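Cupin 2 conserved barrel domain protein (Leptotrichia buccalis, PDB 3RNS) is of unknown function but has the conserved barrel of the cupin superfamily, built largely from antiparallel beta strands. Local coordinates at residues F15-M29 with S40-A52. Sequence-based numbering, arbitrary orientation.
Sequences FNRLITSKEAEVVSM and SLFSLAKDEEITA. With ACT (acetate ion), chain B.
Val27 and Ser43 form a hydrogen-bonded antiparallel pair, Val27 N to Ser43 O 2.9 Å and Ser43 N to Val27 O 2.8 Å; the same pairing recurs at Met29 and Leu41, and the non-hydrogen-bonded pairs Val26-Leu44 and Ser28-Phe42 alternate with them, a worked example of how a beta hairpin sends successive side chains to opposite faces. On the face of Leu41 and Ser43, Leu41 CD1 sits over the Phe15 ring, 3.9 Å from its centroid, while Ile19 CD1 packs against Leu41 CB. Ser43 OG, turned away from its own backbone N (chi1 177°), shares a 2.7 Å hydrogen bond with Ser21 OG and takes a second from Asn100. On the other face Ser28 CB lies over one side of the Phe42 ring and Ile50 CD1 over the opposite side, with Val26 CG1 at the ring's edge and 3.7 Å from Ile50 CG2. Glu48 CB rests against Val26 CG2, and the bend at chi2 (-62°) brings its carboxylate alongside Ala24. A glycine in its place would probably uncover Val26 CG2 and the Ala24 backbone. Beyond the last bridged pair, Ala45 N still bonds Glu25 O (3.1 Å). Strand 26-33 edges its sheet; strand 37-44 pairs onward with strand 101-108, and Phe64 of strand 59-65 backs Phe15, Ile19 and Leu41.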
ATOM      1  N   PHE A  15      -4.849   8.362   3.828  1.00 29.21           N
ATOM      2  CA  PHE A  15      -5.517   7.221   4.520  1.00 29.95           C
ATOM      3  C   PHE A  15      -5.524   7.406   6.010  1.00 30.31           C
ATOM      4  O   PHE A  15      -6.463   6.993   6.672  1.00 28.85           O
ATOM      5  CB  PHE A  15      -4.872   5.869   4.148  1.00 29.05           C
ATOM      6  CG  PHE A  15      -5.143   5.448   2.731  1.00 29.67           C
ATOM      7  CD1 PHE A  15      -6.139   6.054   1.988  1.00 31.88           C
ATOM      8  CD2 PHE A  15      -4.411   4.441   2.141  1.00 31.13           C
ATOM      9  CE1 PHE A  15      -6.437   5.617   0.701  1.00 33.86           C
ATOM     10  CE2 PHE A  15      -4.695   4.016   0.869  1.00 31.75           C
ATOM     11  CZ  PHE A  15      -5.695   4.597   0.140  1.00 30.91           C
ATOM     12  N   ASN A  16      -4.496   8.076   6.537  1.00 29.94           N
ATOM     13  CA  ASN A  16      -4.506   8.382   7.941  1.00 31.65           C
ATOM     14  C   ASN A  16      -5.761   9.201   8.400  1.00 31.27           C
ATOM     15  O   ASN A  16      -6.295   9.018   9.496  1.00 31.00           O
ATOM     16  CB  ASN A  16      -3.182   9.067   8.362  1.00 33.75           C
ATOM     17  CG  ASN A  16      -2.609   8.418   9.596  1.00 40.53           C
ATOM     18  OD1 ASN A  16      -3.344   8.116  10.585  1.00 40.61           O
ATOM     19  ND2 ASN A  16      -1.317   8.053   9.502  1.00 48.57           N
ATOM     20  N   ARG A  17      -6.263  10.051   7.524  1.00 29.16           N
ATOM     21  CA  ARG A  17      -7.446  10.819   7.806  1.00 29.71           C
ATOM     22  C   ARG A  17      -8.675  10.021   7.383  1.00 30.48           C
ATOM     23  O   ARG A  17      -9.736  10.195   7.950  1.00 30.73           O
ATOM     24  CB  ARG A  17      -7.398  12.153   7.008  1.00 30.68           C
ATOM     25  CG  ARG A  17      -8.591  12.989   7.116  1.00 31.65           C
ATOM     26  CD  ARG A  17      -8.715  13.470   8.604  1.00 34.10           C
ATOM     27  NE  ARG A  17      -9.918  14.258   8.814  1.00 32.91           N
ATOM     28  CZ  ARG A  17     -11.123  13.774   9.045  1.00 31.79           C
ATOM     29  NH1 ARG A  17     -11.359  12.466   9.123  1.00 33.05           N
ATOM     30  NH2 ARG A  17     -12.108  14.614   9.217  1.00 34.30           N
ATOM     31  N   LEU A  18      -8.555   9.211   6.335  1.00 30.06           N
ATOM     32  CA  LEU A  18      -9.743   8.509   5.778  1.00 31.82           C
ATOM     33  C   LEU A  18     -10.278   7.508   6.752  1.00 31.27           C
ATOM     34  O   LEU A  18     -11.466   7.352   6.868  1.00 31.68           O
ATOM     35  CB  LEU A  18      -9.433   7.794   4.479  1.00 30.41           C
ATOM     36  CG  LEU A  18     -10.631   7.182   3.726  1.00 32.47           C
ATOM     37  CD1 LEU A  18     -11.728   8.198   3.278  1.00 34.42           C
ATOM     38  CD2 LEU A  18     -10.081   6.498   2.547  1.00 33.10           C
ATOM     39  N   ILE A  19      -9.407   6.828   7.474  1.00 31.19           N
ATOM     40  CA  ILE A  19      -9.845   5.733   8.348  1.00 31.61           C
ATOM     41  C   ILE A  19      -9.300   5.952   9.755  1.00 33.07           C
ATOM     42  O   ILE A  19      -8.101   6.161   9.972  1.00 32.80           O
ATOM     43  CB  ILE A  19      -9.473   4.301   7.790  1.00 30.54           C
ATOM     44  CG1 ILE A  19     -10.197   3.194   8.568  1.00 30.64           C
ATOM     45  CG2 ILE A  19      -7.900   4.037   7.778  1.00 29.52           C
ATOM     46  CD1 ILE A  19     -10.405   1.864   7.794  1.00 27.36           C
ATOM     47  N   THR A  20     -10.206   5.906  10.707  1.00 33.94           N
ATOM     48  CA  THR A  20      -9.902   6.187  12.076  1.00 37.53           C
ATOM     49  C   THR A  20     -10.758   5.214  12.944  1.00 38.55           C
ATOM     50  O   THR A  20     -11.758   4.668  12.464  1.00 38.38           O
ATOM     51  CB  THR A  20     -10.238   7.720  12.410  1.00 39.36           C
ATOM     52  OG1 THR A  20     -11.647   7.897  12.403  1.00 42.50           O
ATOM     53  CG2 THR A  20      -9.617   8.746  11.417  1.00 39.27           C
ATOM     54  N   SER A  21     -10.325   4.949  14.173  1.00 39.07           N
ATOM     55  CA  SER A  21     -11.105   4.154  15.134  1.00 40.73           C
ATOM     56  C   SER A  21     -11.174   4.872  16.498  1.00 42.46           C
ATOM     57  O   SER A  21     -10.255   5.567  16.883  1.00 42.83           O
ATOM     58  CB  SER A  21     -10.525   2.733  15.274  1.00 40.22           C
ATOM     59  OG  SER A  21      -9.109   2.704  15.308  1.00 40.13           O
ATOM     60  N   LYS A  22     -12.282   4.755  17.187  1.00 43.80           N
ATOM     61  CA  LYS A  22     -12.367   5.202  18.589  0.60 45.70           C
ATOM     62  C   LYS A  22     -11.987   4.048  19.499  1.00 45.64           C
ATOM     63  O   LYS A  22     -11.719   2.942  19.016  1.00 44.58           O
ATOM     64  CB  LYS A  22     -13.779   5.677  18.895  0.60 47.41           C
ATOM     65  CG  LYS A  22     -14.131   6.969  18.153  0.60 50.84           C
ATOM     66  CD  LYS A  22     -15.654   7.219  18.138  0.60 54.55           C
ATOM     67  CE  LYS A  22     -16.403   6.185  17.299  0.60 54.57           C
ATOM     68  NZ  LYS A  22     -17.483   6.750  16.438  0.60 54.30           N
ATOM     69  N   GLU A  23     -11.984   4.282  20.815  1.00 46.71           N
ATOM     70  CA  GLU A  23     -11.571   3.245  21.791  0.60 47.21           C
ATOM     71  C   GLU A  23     -12.311   1.953  21.545  1.00 46.02           C
ATOM     72  O   GLU A  23     -13.502   1.960  21.334  1.00 45.91           O
ATOM     73  CB  GLU A  23     -11.818   3.638  23.280  0.60 49.28           C
ATOM     74  CG  GLU A  23     -11.173   2.609  24.284  0.60 51.63           C
ATOM     75  CD  GLU A  23     -11.575   2.757  25.766  0.60 56.55           C
ATOM     76  OE1 GLU A  23     -12.568   3.440  26.100  0.60 57.54           O
ATOM     77  OE2 GLU A  23     -10.883   2.146  26.603  0.60 58.59           O
ATOM     78  N   ALA A  24     -11.587   0.841  21.598  1.00 45.64           N
ATOM     79  CA  ALA A  24     -12.162  -0.506  21.509  1.00 44.86           C
ATOM     80  C   ALA A  24     -12.843  -0.887  20.157  1.00 43.37           C
ATOM     81  O   ALA A  24     -13.514  -1.909  20.066  1.00 44.78           O
ATOM     82  CB  ALA A  24     -13.093  -0.753  22.701  1.00 47.47           C
ATOM     83  N   GLU A  25     -12.626  -0.099  19.109  1.00 40.18           N
ATOM     84  CA  GLU A  25     -13.181  -0.385  17.795  1.00 39.12           C
ATOM     85  C   GLU A  25     -12.105  -0.919  16.852  1.00 36.13           C
ATOM     86  O   GLU A  25     -10.947  -0.542  16.933  1.00 34.76           O
ATOM     87  CB  GLU A  25     -13.680   0.895  17.124  1.00 39.46           C
ATOM     88  CG  GLU A  25     -14.989   1.492  17.636  1.00 44.80           C
ATOM     89  CD  GLU A  25     -15.310   2.818  16.924  1.00 48.28           C
ATOM     90  OE1 GLU A  25     -14.463   3.341  16.130  1.00 51.51           O
ATOM     91  OE2 GLU A  25     -16.407   3.349  17.154  1.00 53.00           O
ATOM     92  N   VAL A  26     -12.522  -1.767  15.926  1.00 34.01           N
ATOM     93  CA  VAL A  26     -11.739  -2.085  14.727  1.00 32.38           C
ATOM     94  C   VAL A  26     -12.596  -1.632  13.567  1.00 31.19           C
ATOM     95  O   VAL A  26     -13.793  -2.006  13.455  1.00 32.44           O
ATOM     96  CB  VAL A  26     -11.447  -3.598  14.605  1.00 34.25           C
ATOM     97  CG1 VAL A  26     -10.723  -3.952  13.263  1.00 34.13           C
ATOM     98  CG2 VAL A  26     -10.596  -4.106  15.839  1.00 34.10           C
ATOM     99  N   VAL A  27     -12.018  -0.810  12.722  1.00 29.45           N
ATOM    100  CA  VAL A  27     -12.722  -0.280  11.576  1.00 29.62           C
ATOM    101  C   VAL A  27     -12.019  -0.778  10.335  1.00 29.64           C
ATOM    102  O   VAL A  27     -10.775  -0.820  10.279  1.00 29.10           O
ATOM    103  CB  VAL A  27     -12.785   1.270  11.616  1.00 29.50           C
ATOM    104  CG1 VAL A  27     -13.487   1.835  10.323  1.00 29.37           C
ATOM    105  CG2 VAL A  27     -13.499   1.745  12.912  1.00 29.00           C
ATOM    106  N   SER A  28     -12.810  -1.172   9.343  1.00 29.04           N
ATOM    107  CA  SER A  28     -12.261  -1.602   8.069  1.00 29.15           C
ATOM    108  C   SER A  28     -13.046  -1.085   6.885  1.00 29.95           C
ATOM    109  O   SER A  28     -14.241  -0.768   6.952  1.00 29.31           O
ATOM    110  CB  SER A  28     -12.111  -3.136   8.047  1.00 29.98           C
ATOM    111  OG  SER A  28     -13.331  -3.823   7.813  1.00 33.14           O
HETATM  112  N   MSE A  29     -12.371  -1.073   5.752  1.00 30.55           N
HETATM  113  CA  MSE A  29     -12.920  -0.536   4.516  1.00 32.08           C
HETATM  114  C   MSE A  29     -12.234  -1.221   3.334  1.00 32.06           C
HETATM  115  O   MSE A  29     -10.973  -1.242   3.248  1.00 30.92           O
HETATM  116  CB  MSE A  29     -12.477   0.932   4.538  1.00 33.06           C
HETATM  117  CG  MSE A  29     -12.919   1.817   3.464  1.00 38.66           C
HETATM  118 SE   MSE A  29     -12.111   3.566   3.986  0.60 40.26          SE
HETATM  119  CE  MSE A  29     -13.168   4.242   2.704  1.00 28.70           C
ATOM    120  N   SER A  40      -7.674  -3.586   1.205  1.00 28.01           N
ATOM    121  CA  SER A  40      -8.497  -3.050   2.273  1.00 28.68           C
ATOM    122  C   SER A  40      -7.643  -2.240   3.211  1.00 28.48           C
ATOM    123  O   SER A  40      -6.427  -2.465   3.264  1.00 29.47           O
ATOM    124  CB  SER A  40      -9.180  -4.187   3.049  1.00 29.52           C
ATOM    125  OG  SER A  40     -10.199  -4.717   2.247  1.00 29.11           O
ATOM    126  N   LEU A  41      -8.290  -1.319   3.936  1.00 27.69           N
ATOM    127  CA  LEU A  41      -7.709  -0.601   5.048  1.00 28.29           C
ATOM    128  C   LEU A  41      -8.320  -1.023   6.398  1.00 28.94           C
ATOM    129  O   LEU A  41      -9.515  -1.322   6.498  1.00 29.90           O
ATOM    130  CB  LEU A  41      -7.903   0.905   4.856  1.00 27.87           C
ATOM    131  CG  LEU A  41      -7.486   1.543   3.546  1.00 28.88           C
ATOM    132  CD1 LEU A  41      -7.879   2.947   3.699  1.00 32.63           C
ATOM    133  CD2 LEU A  41      -5.922   1.426   3.332  1.00 25.25           C
ATOM    134  N   PHE A  42      -7.466  -1.065   7.420  1.00 29.49           N
ATOM    135  CA  PHE A  42      -7.832  -1.337   8.801  1.00 29.06           C
ATOM    136  C   PHE A  42      -7.322  -0.273   9.731  1.00 29.56           C
ATOM    137  O   PHE A  42      -6.183   0.206   9.561  1.00 29.65           O
ATOM    138  CB  PHE A  42      -7.217  -2.663   9.245  1.00 30.93           C
ATOM    139  CG  PHE A  42      -7.912  -3.870   8.687  1.00 31.28           C
ATOM    140  CD1 PHE A  42      -7.624  -4.330   7.427  1.00 32.84           C
ATOM    141  CD2 PHE A  42      -8.884  -4.514   9.422  1.00 35.06           C
ATOM    142  CE1 PHE A  42      -8.287  -5.434   6.923  1.00 35.74           C
ATOM    143  CE2 PHE A  42      -9.546  -5.642   8.924  1.00 35.70           C
ATOM    144  CZ  PHE A  42      -9.234  -6.091   7.677  1.00 37.26           C
ATOM    145  N   SER A  43      -8.142   0.119  10.709  1.00 29.50           N
ATOM    146  CA  SER A  43      -7.666   0.888  11.868  1.00 30.11           C
ATOM    147  C   SER A  43      -8.087   0.170  13.125  1.00 31.01           C
ATOM    148  O   SER A  43      -9.280  -0.094  13.321  1.00 30.37           O
ATOM    149  CB  SER A  43      -8.239   2.307  11.843  1.00 31.20           C
ATOM    150  OG  SER A  43      -7.856   3.057  12.975  1.00 30.92           O
ATOM    151  N   LEU A  44      -7.111  -0.216  13.945  1.00 31.15           N
ATOM    152  CA  LEU A  44      -7.347  -0.936  15.179  1.00 32.83           C
ATOM    153  C   LEU A  44      -7.040  -0.041  16.364  1.00 33.66           C
ATOM    154  O   LEU A  44      -5.961   0.522  16.439  1.00 34.77           O
ATOM    155  CB  LEU A  44      -6.416  -2.145  15.285  1.00 33.45           C
ATOM    156  CG  LEU A  44      -6.640  -3.374  14.442  1.00 35.56           C
ATOM    157  CD1 LEU A  44      -6.387  -3.040  12.976  1.00 34.46           C
ATOM    158  CD2 LEU A  44      -5.696  -4.503  14.938  1.00 35.39           C
ATOM    159  N   ALA A  45      -7.968   0.081  17.290  1.00 34.91           N
ATOM    160  CA  ALA A  45      -7.753   0.877  18.499  1.00 36.67           C
ATOM    161  C   ALA A  45      -6.795   0.092  19.356  1.00 38.18           C
ATOM    162  O   ALA A  45      -6.672  -1.134  19.213  1.00 38.46           O
ATOM    163  CB  ALA A  45      -9.074   1.119  19.291  1.00 35.35           C
ATOM    164  N   LYS A  46      -6.121   0.802  20.242  1.00 40.11           N
ATOM    165  CA  LYS A  46      -5.188   0.186  21.176  1.00 41.91           C
ATOM    166  C   LYS A  46      -5.761  -1.024  21.819  1.00 41.92           C
ATOM    167  O   LYS A  46      -6.880  -1.008  22.284  1.00 40.84           O
ATOM    168  CB  LYS A  46      -4.808   1.174  22.262  1.00 43.27           C
ATOM    169  CG  LYS A  46      -3.833   0.604  23.268  1.00 48.64           C
ATOM    170  CD  LYS A  46      -3.523   1.632  24.374  1.00 53.16           C
ATOM    171  CE  LYS A  46      -2.514   1.088  25.365  1.00 57.15           C
ATOM    172  NZ  LYS A  46      -1.583   2.179  25.830  1.00 58.81           N
ATOM    173  N   ASP A  47      -4.972  -2.072  21.830  1.00 43.36           N
ATOM    174  CA  ASP A  47      -5.288  -3.340  22.461  1.00 45.60           C
ATOM    175  C   ASP A  47      -6.332  -4.166  21.749  1.00 45.72           C
ATOM    176  O   ASP A  47      -6.638  -5.245  22.205  1.00 47.31           O
ATOM    177  CB  ASP A  47      -5.586  -3.208  23.984  1.00 48.15           C
ATOM    178  CG  ASP A  47      -4.302  -2.877  24.815  1.00 52.76           C
ATOM    179  OD1 ASP A  47      -3.156  -3.209  24.393  1.00 58.32           O
ATOM    180  OD2 ASP A  47      -4.431  -2.257  25.878  1.00 58.68           O
ATOM    181  N   GLU A  48      -6.866  -3.721  20.613  1.00 45.29           N
ATOM    182  CA  GLU A  48      -7.773  -4.582  19.847  1.00 45.29           C
ATOM    183  C   GLU A  48      -6.970  -5.529  18.992  1.00 46.50           C
ATOM    184  O   GLU A  48      -5.770  -5.346  18.791  1.00 44.56           O
ATOM    185  CB  GLU A  48      -8.705  -3.732  18.966  1.00 44.35           C
ATOM    186  CG  GLU A  48      -9.653  -2.847  19.824  1.00 45.56           C
ATOM    187  CD  GLU A  48     -10.589  -3.691  20.704  1.00 50.00           C
ATOM    188  OE1 GLU A  48     -11.353  -4.505  20.146  1.00 53.79           O
ATOM    189  OE2 GLU A  48     -10.567  -3.568  21.944  1.00 52.99           O
ATOM    190  N   GLU A  49      -7.640  -6.539  18.460  1.00 49.50           N
ATOM    191  CA  GLU A  49      -6.997  -7.430  17.512  1.00 52.61           C
ATOM    192  C   GLU A  49      -7.877  -7.919  16.369  1.00 53.27           C
ATOM    193  O   GLU A  49      -9.095  -7.952  16.472  1.00 54.37           O
ATOM    194  CB  GLU A  49      -6.414  -8.626  18.246  1.00 54.71           C
ATOM    195  CG  GLU A  49      -7.396  -9.433  19.022  1.00 60.26           C
ATOM    196  CD  GLU A  49      -6.698 -10.538  19.819  1.00 67.62           C
ATOM    197  OE1 GLU A  49      -7.016 -11.718  19.549  1.00 72.39           O
ATOM    198  OE2 GLU A  49      -5.827 -10.233  20.690  1.00 71.48           O
ATOM    199  N   ILE A  50      -7.235  -8.291  15.276  1.00 54.02           N
ATOM    200  CA  ILE A  50      -7.902  -9.031  14.225  1.00 55.75           C
ATOM    201  C   ILE A  50      -7.255 -10.434  14.217  1.00 57.63           C
ATOM    202  O   ILE A  50      -6.049 -10.563  14.433  1.00 56.90           O
ATOM    203  CB  ILE A  50      -7.861  -8.269  12.841  1.00 54.95           C
ATOM    204  CG1 ILE A  50      -6.458  -8.202  12.264  1.00 56.59           C
ATOM    205  CG2 ILE A  50      -8.327  -6.810  12.993  1.00 53.35           C
ATOM    206  CD1 ILE A  50      -6.269  -7.170  11.102  1.00 56.94           C
ATOM    207  N   THR A  51      -8.066 -11.475  14.040  1.00 59.93           N
ATOM    208  CA  THR A  51      -7.564 -12.853  13.935  1.00 62.64           C
ATOM    209  C   THR A  51      -7.938 -13.397  12.576  1.00 63.46           C
ATOM    210  O   THR A  51      -9.037 -13.155  12.104  1.00 63.60           O
ATOM    211  CB  THR A  51      -8.142 -13.793  15.004  1.00 64.03           C
ATOM    212  OG1 THR A  51      -9.563 -13.719  14.975  1.00 66.56           O
ATOM    213  CG2 THR A  51      -7.668 -13.436  16.388  1.00 63.91           C
ATOM    214  N   ALA A  52      -7.018 -14.100  11.934  1.00 65.01           N
ATOM    215  CA  ALA A  52      -7.280 -14.691  10.641  1.00 66.78           C
ATOM    216  C   ALA A  52      -6.928 -16.168  10.681  1.00 70.18           C
ATOM    217  O   ALA A  52      -5.849 -16.556  11.122  1.00 69.71           O
ATOM    218  CB  ALA A  52      -6.498 -14.000   9.588  1.00 65.93           C
TER
HETATM  219  C   ACT B 501     -12.207  -6.677   4.419  1.00 64.88           C
HETATM  220  O   ACT B 501     -13.143  -7.219   5.085  1.00 65.76           O
HETATM  221  OXT ACT B 501     -12.438  -5.521   4.016  1.00 64.35           O
HETATM  222  CH3 ACT B 501     -10.912  -7.381   4.148  1.00 63.72           C
HETATM  223  O   HOH W   1      -9.015   1.031  22.584  1.00 45.57           O